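Long-range contact in probable dipeptidase (Pseudomonas aeruginosa, PDB 3B40), which probably acts as a metal-dependent dipeptidase of the membrane dipeptidase (M19) family, built on a TIM-barrel fold: residues 199-213 / 222-235. The protein carries 11 engineered substitutions. Residues are numbered along the deposited sequence; the frame is centred on the assembly and turned at random.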
loop_
_atom_site.group_PDB
_atom_site.type_symbol
_atom_site.label_atom_id
_atom_site.label_comp_id
_atom_site.label_asym_id
_atom_site.label_seq_id
_atom_site.Cartn_x
_atom_site.Cartn_y
_atom_site.Cartn_z
ATOM N N VAL A 199 0.850 6.374 18.494
ATOM C CA VAL A 199 1.397 7.481 17.721
ATOM C C VAL A 199 2.634 8.124 18.404
ATOM O O VAL A 199 3.661 8.387 17.761
ATOM C CB VAL A 199 0.347 8.583 17.481
ATOM C CG1 VAL A 199 1.017 9.830 16.867
ATOM C CG2 VAL A 199 -0.823 8.059 16.587
ATOM N N GLU A 200 2.495 8.407 19.695
ATOM C CA GLU A 200 3.625 8.861 20.512
ATOM C C GLU A 200 4.788 7.842 20.482
ATOM O O GLU A 200 5.963 8.218 20.303
ATOM C CB GLU A 200 3.167 9.160 21.957
ATOM C CG GLU A 200 4.296 9.719 22.894
ATOM C CD GLU A 200 4.867 11.072 22.477
ATOM O OE1 GLU A 200 6.010 11.392 22.885
ATOM O OE2 GLU A 200 4.186 11.848 21.776
ATOM N N ARG A 201 4.479 6.557 20.659
ATOM C CA ARG A 201 5.525 5.522 20.668
ATOM C C ARG A 201 6.268 5.442 19.347
ATOM O O ARG A 201 7.485 5.328 19.342
ATOM C CB ARG A 201 4.975 4.143 21.077
ATOM C CG ARG A 201 6.028 3.016 21.204
ATOM C CD ARG A 201 7.106 3.293 22.250
ATOM N NE ARG A 201 6.533 3.601 23.549
ATOM C CZ ARG A 201 6.092 2.696 24.414
ATOM N NH1 ARG A 201 6.160 1.386 24.123
ATOM N NH2 ARG A 201 5.566 3.116 25.573
ATOM N N LEU A 202 5.536 5.547 18.237
ATOM C CA LEU A 202 6.148 5.520 16.890
ATOM C C LEU A 202 7.034 6.744 16.647
ATOM O O LEU A 202 8.132 6.646 16.048
ATOM C CB LEU A 202 5.040 5.442 15.815
ATOM C CG LEU A 202 4.364 4.053 15.820
ATOM C CD1 LEU A 202 3.095 4.017 15.000
ATOM C CD2 LEU A 202 5.309 2.918 15.386
ATOM N N ASN A 203 6.546 7.907 17.085
ATOM C CA ASN A 203 7.362 9.124 16.993
ATOM C C ASN A 203 8.689 8.915 17.739
ATOM O O ASN A 203 9.766 9.241 17.189
ATOM C CB ASN A 203 6.639 10.339 17.600
ATOM C CG ASN A 203 5.596 10.974 16.680
ATOM O OD1 ASN A 203 4.875 11.859 17.133
ATOM N ND2 ASN A 203 5.490 10.531 15.414
ATOM N N ASP A 204 8.611 8.394 18.979
ATOM C CA ASP A 204 9.777 8.157 19.840
ATOM C C ASP A 204 10.749 7.168 19.211
ATOM O O ASP A 204 11.957 7.341 19.294
ATOM C CB ASP A 204 9.374 7.587 21.228
ATOM C CG ASP A 204 8.670 8.606 22.105
ATOM O OD1 ASP A 204 8.765 9.808 21.791
ATOM O OD2 ASP A 204 7.964 8.209 23.084
ATOM N N LEU A 205 10.208 6.096 18.642
ATOM C CA LEU A 205 10.996 5.090 17.964
ATOM C C LEU A 205 11.612 5.532 16.626
ATOM O O LEU A 205 12.483 4.851 16.107
ATOM C CB LEU A 205 10.143 3.833 17.759
ATOM C CG LEU A 205 9.891 2.998 19.005
ATOM C CD1 LEU A 205 8.896 1.905 18.705
ATOM C CD2 LEU A 205 11.207 2.412 19.573
ATOM N N GLY A 206 11.169 6.658 16.071
ATOM C CA GLY A 206 11.644 7.067 14.737
ATOM C C GLY A 206 11.136 6.156 13.621
ATOM O O GLY A 206 11.866 5.849 12.664
ATOM N N VAL A 207 9.872 5.756 13.719
ATOM C CA VAL A 207 9.218 4.883 12.734
ATOM C C VAL A 207 8.203 5.722 11.993
ATOM O O VAL A 207 7.453 6.476 12.630
ATOM C CB VAL A 207 8.521 3.671 13.418
ATOM C CG1 VAL A 207 7.604 2.903 12.420
ATOM C CG2 VAL A 207 9.548 2.760 13.975
ATOM N N ILE A 208 8.213 5.630 10.658
ATOM C CA ILE A 208 7.310 6.421 9.838
ATOM C C ILE A 208 5.892 5.917 10.084
ATOM O O ILE A 208 5.637 4.709 9.967
ATOM C CB ILE A 208 7.612 6.293 8.311
ATOM C CG1 ILE A 208 9.041 6.741 7.962
ATOM C CG2 ILE A 208 6.603 7.134 7.492
ATOM C CD1 ILE A 208 9.560 6.159 6.631
ATOM N N ILE A 209 4.987 6.823 10.434
ATOM C CA ILE A 209 3.556 6.473 10.487
ATOM C C ILE A 209 2.904 6.520 9.106
ATOM O O ILE A 209 2.987 7.542 8.402
ATOM C CB ILE A 209 2.759 7.373 11.470
ATOM C CG1 ILE A 209 3.319 7.250 12.900
ATOM C CG2 ILE A 209 1.218 6.999 11.393
ATOM C CD1 ILE A 209 2.939 8.406 13.828
ATOM N N ASP A 210 2.247 5.418 8.739
ATOM C CA ASP A 210 1.594 5.241 7.428
ATOM C C ASP A 210 0.066 5.291 7.597
ATOM O O ASP A 210 -0.500 4.500 8.357
ATOM C CB ASP A 210 2.048 3.908 6.825
ATOM C CG ASP A 210 1.390 3.585 5.482
ATOM O OD1 ASP A 210 0.701 4.446 4.878
ATOM O OD2 ASP A 210 1.577 2.429 5.038
ATOM N N VAL A 211 -0.583 6.249 6.926
ATOM C CA VAL A 211 -2.001 6.433 7.083
ATOM C C VAL A 211 -2.863 5.799 5.978
ATOM O O VAL A 211 -4.076 5.869 6.063
ATOM C CB VAL A 211 -2.388 7.942 7.273
ATOM C CG1 VAL A 211 -1.616 8.534 8.465
ATOM C CG2 VAL A 211 -2.121 8.717 5.997
ATOM N N SER A 212 -2.257 5.175 4.969
ATOM C CA SER A 212 -3.060 4.495 3.935
ATOM C C SER A 212 -3.878 3.394 4.622
ATOM O O SER A 212 -3.328 2.705 5.469
ATOM C CB SER A 212 -2.172 3.893 2.837
ATOM O OG SER A 212 -1.691 4.912 1.970
ATOM N N GLN A 213 -5.175 3.283 4.276
ATOM C CA GLN A 213 -6.119 2.252 4.780
ATOM C C GLN A 213 -6.923 2.680 6.035
ATOM O O GLN A 213 -7.964 2.098 6.348
ATOM C CB GLN A 213 -5.437 0.893 5.026
ATOM C CG GLN A 213 -4.617 0.252 3.834
ATOM C CD GLN A 213 -5.343 -0.797 3.027
ATOM O OE1 GLN A 213 -6.501 -1.124 3.300
ATOM N NE2 GLN A 213 -4.645 -1.366 1.997
ATOM N N VAL A 222 -4.093 11.023 13.866
ATOM C CA VAL A 222 -2.655 10.814 13.672
ATOM C C VAL A 222 -2.017 12.182 13.379
ATOM O O VAL A 222 -1.024 12.525 14.001
ATOM C CB VAL A 222 -2.314 9.815 12.521
ATOM C CG1 VAL A 222 -0.800 9.861 12.169
ATOM C CG2 VAL A 222 -2.693 8.426 12.887
ATOM N N ALA A 223 -2.611 12.955 12.459
ATOM C CA ALA A 223 -2.058 14.274 12.101
ATOM C C ALA A 223 -1.937 15.228 13.323
ATOM O O ALA A 223 -0.879 15.813 13.545
ATOM C CB ALA A 223 -2.862 14.894 10.971
ATOM N N ALA A 224 -2.993 15.326 14.132
ATOM C CA ALA A 224 -2.998 16.171 15.337
ATOM C C ALA A 224 -1.978 15.706 16.386
ATOM O O ALA A 224 -1.476 16.506 17.157
ATOM C CB ALA A 224 -4.411 16.237 15.944
ATOM N N LEU A 225 -1.660 14.417 16.392
ATOM C CA LEU A 225 -0.841 13.842 17.428
ATOM C C LEU A 225 0.623 13.637 17.021
ATOM O O LEU A 225 1.496 13.606 17.900
ATOM C CB LEU A 225 -1.463 12.519 17.891
ATOM C CG LEU A 225 -2.767 12.613 18.677
ATOM C CD1 LEU A 225 -3.321 11.206 18.911
ATOM C CD2 LEU A 225 -2.553 13.324 19.986
ATOM N N SER A 226 0.907 13.517 15.712
ATOM C CA SER A 226 2.298 13.245 15.284
ATOM C C SER A 226 3.233 14.471 15.312
ATOM O O SER A 226 2.895 15.517 14.796
ATOM C CB SER A 226 2.319 12.619 13.897
ATOM O OG SER A 226 3.658 12.295 13.519
ATOM N N ARG A 227 4.419 14.333 15.904
ATOM C CA ARG A 227 5.418 15.410 15.801
ATOM C C ARG A 227 6.347 15.263 14.571
ATOM O O ARG A 227 7.268 16.076 14.374
ATOM C CB ARG A 227 6.233 15.520 17.081
ATOM C CG ARG A 227 7.139 14.342 17.348
ATOM C CD ARG A 227 8.013 14.569 18.600
ATOM N NE ARG A 227 8.971 13.471 18.784
ATOM C CZ ARG A 227 8.824 12.493 19.681
ATOM N NH1 ARG A 227 7.767 12.486 20.484
ATOM N NH2 ARG A 227 9.751 11.535 19.789
ATOM N N ALA A 228 6.085 14.254 13.748
ATOM C CA ALA A 228 6.985 13.871 12.653
ATOM C C ALA A 228 6.199 13.675 11.363
ATOM O O ALA A 228 4.983 13.434 11.444
ATOM C CB ALA A 228 7.730 12.576 13.010
ATOM N N PRO A 229 6.865 13.828 10.182
ATOM C CA PRO A 229 6.203 13.543 8.890
ATOM C C PRO A 229 5.445 12.225 8.864
ATOM O O PRO A 229 5.886 11.227 9.446
ATOM C CB PRO A 229 7.362 13.551 7.880
ATOM C CG PRO A 229 8.347 14.620 8.529
ATOM C CD PRO A 229 8.250 14.326 9.991
ATOM N N ILE A 230 4.272 12.260 8.237
ATOM C CA ILE A 230 3.485 11.057 8.033
ATOM C C ILE A 230 3.374 10.787 6.536
ATOM O O ILE A 230 3.602 11.691 5.706
ATOM C CB ILE A 230 2.086 11.125 8.748
ATOM C CG1 ILE A 230 1.164 12.186 8.146
ATOM C CG2 ILE A 230 2.281 11.386 10.328
ATOM C CD1 ILE A 230 -0.315 12.087 8.661
ATOM N N VAL A 231 3.037 9.554 6.195
ATOM C CA VAL A 231 3.043 9.119 4.815
ATOM C C VAL A 231 1.760 8.343 4.526
ATOM O O VAL A 231 1.179 7.724 5.419
ATOM C CB VAL A 231 4.352 8.257 4.550
ATOM C CG1 VAL A 231 4.263 7.444 3.289
ATOM C CG2 VAL A 231 5.631 9.211 4.543
ATOM N N ALA A 232 1.285 8.409 3.292
ATOM C CA ALA A 232 0.304 7.470 2.823
ATOM C C ALA A 232 1.049 6.582 1.801
ATOM O O ALA A 232 1.315 7.036 0.687
ATOM C CB ALA A 232 -0.867 8.210 2.156
ATOM N N SER A 233 1.364 5.344 2.189
ATOM C CA SER A 233 2.269 4.493 1.418
ATOM C C SER A 233 1.623 3.944 0.116
ATOM O O SER A 233 2.332 3.563 -0.813
ATOM C CB SER A 233 2.778 3.347 2.298
ATOM O OG SER A 233 1.709 2.441 2.553
ATOM N N HIS A 234 0.283 3.923 0.056
ATOM C CA HIS A 234 -0.436 3.520 -1.155
ATOM C C HIS A 234 -1.851 4.057 -1.110
ATOM O O HIS A 234 -2.755 3.380 -0.558
ATOM C CB HIS A 234 -0.432 1.983 -1.353
ATOM C CG HIS A 234 -0.945 1.183 -0.178
ATOM N ND1 HIS A 234 -0.556 1.418 1.121
ATOM C CD2 HIS A 234 -1.765 0.101 -0.126
ATOM C CE1 HIS A 234 -1.124 0.533 1.927
ATOM N NE2 HIS A 234 -1.852 -0.288 1.194
ATOM N N SER A 235 -2.033 5.263 -1.653
ATOM C CA SER A 235 -3.357 5.930 -1.707
ATOM C C SER A 235 -3.547 6.667 -3.045
ATOM O O SER A 235 -2.560 7.014 -3.681
ATOM C CB SER A 235 -3.494 6.921 -0.539
ATOM O OG SER A 235 -3.710 6.244 0.701
HETATM O O HOH W 1 5.064 12.964 19.703
HETATM O O HOH W 2 1.590 12.239 20.501
HETATM O O HOH W 3 5.542 9.418 11.406
#
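Val-199 lays CG1 against CB of Leu-225, 3.8 Å away, where helix 216-225 runs out. Glu-200 OE1 makes a weak salt-bridge bond to Arg-227 NH1. One turn on from Val-199, Asn-203 grips the chain leaving that helix: its OD1 takes the backbone N of Arg-227 at 2.8 Å, the donor standing above the carbonyl plane, while ND2 reaches Ser-226 OG. The extended Arg-227 side chain runs past Asn-203 in the opposite direction, so that Asn-203 CB lies 3.7 Å above the guanidinium plane. In that plane NH1 and NH2 both grip Asp-204 OD1, NH2 at 2.8 Å. Ile-209 points CG2 at Val-222 CG1, tip to tip; its O accepts from Val-231 N. Asp-210 OD1 receives Ser-212 N, an Asx turn, and Ser-233 N from opposite faces of its carboxylate. Val-211 N gives to Val-231 O, completing the parallel strand pairing. Ser-212 OG accepts His-234 N at 2.9 Å and pairs with Ser-235 OG. Gln-213 NE2 donates almost straight (172°) to His-234 NE2, its OE1 being held by Arg-176. Strand 208-210, helix 216-225 and strand 230-235 form a beta-alpha-beta unit of the barrel, with helix 193-205 leading into it; strand 208-210 lies between 160-162 and 230-235, with helix 389-409 packed on Ile-208.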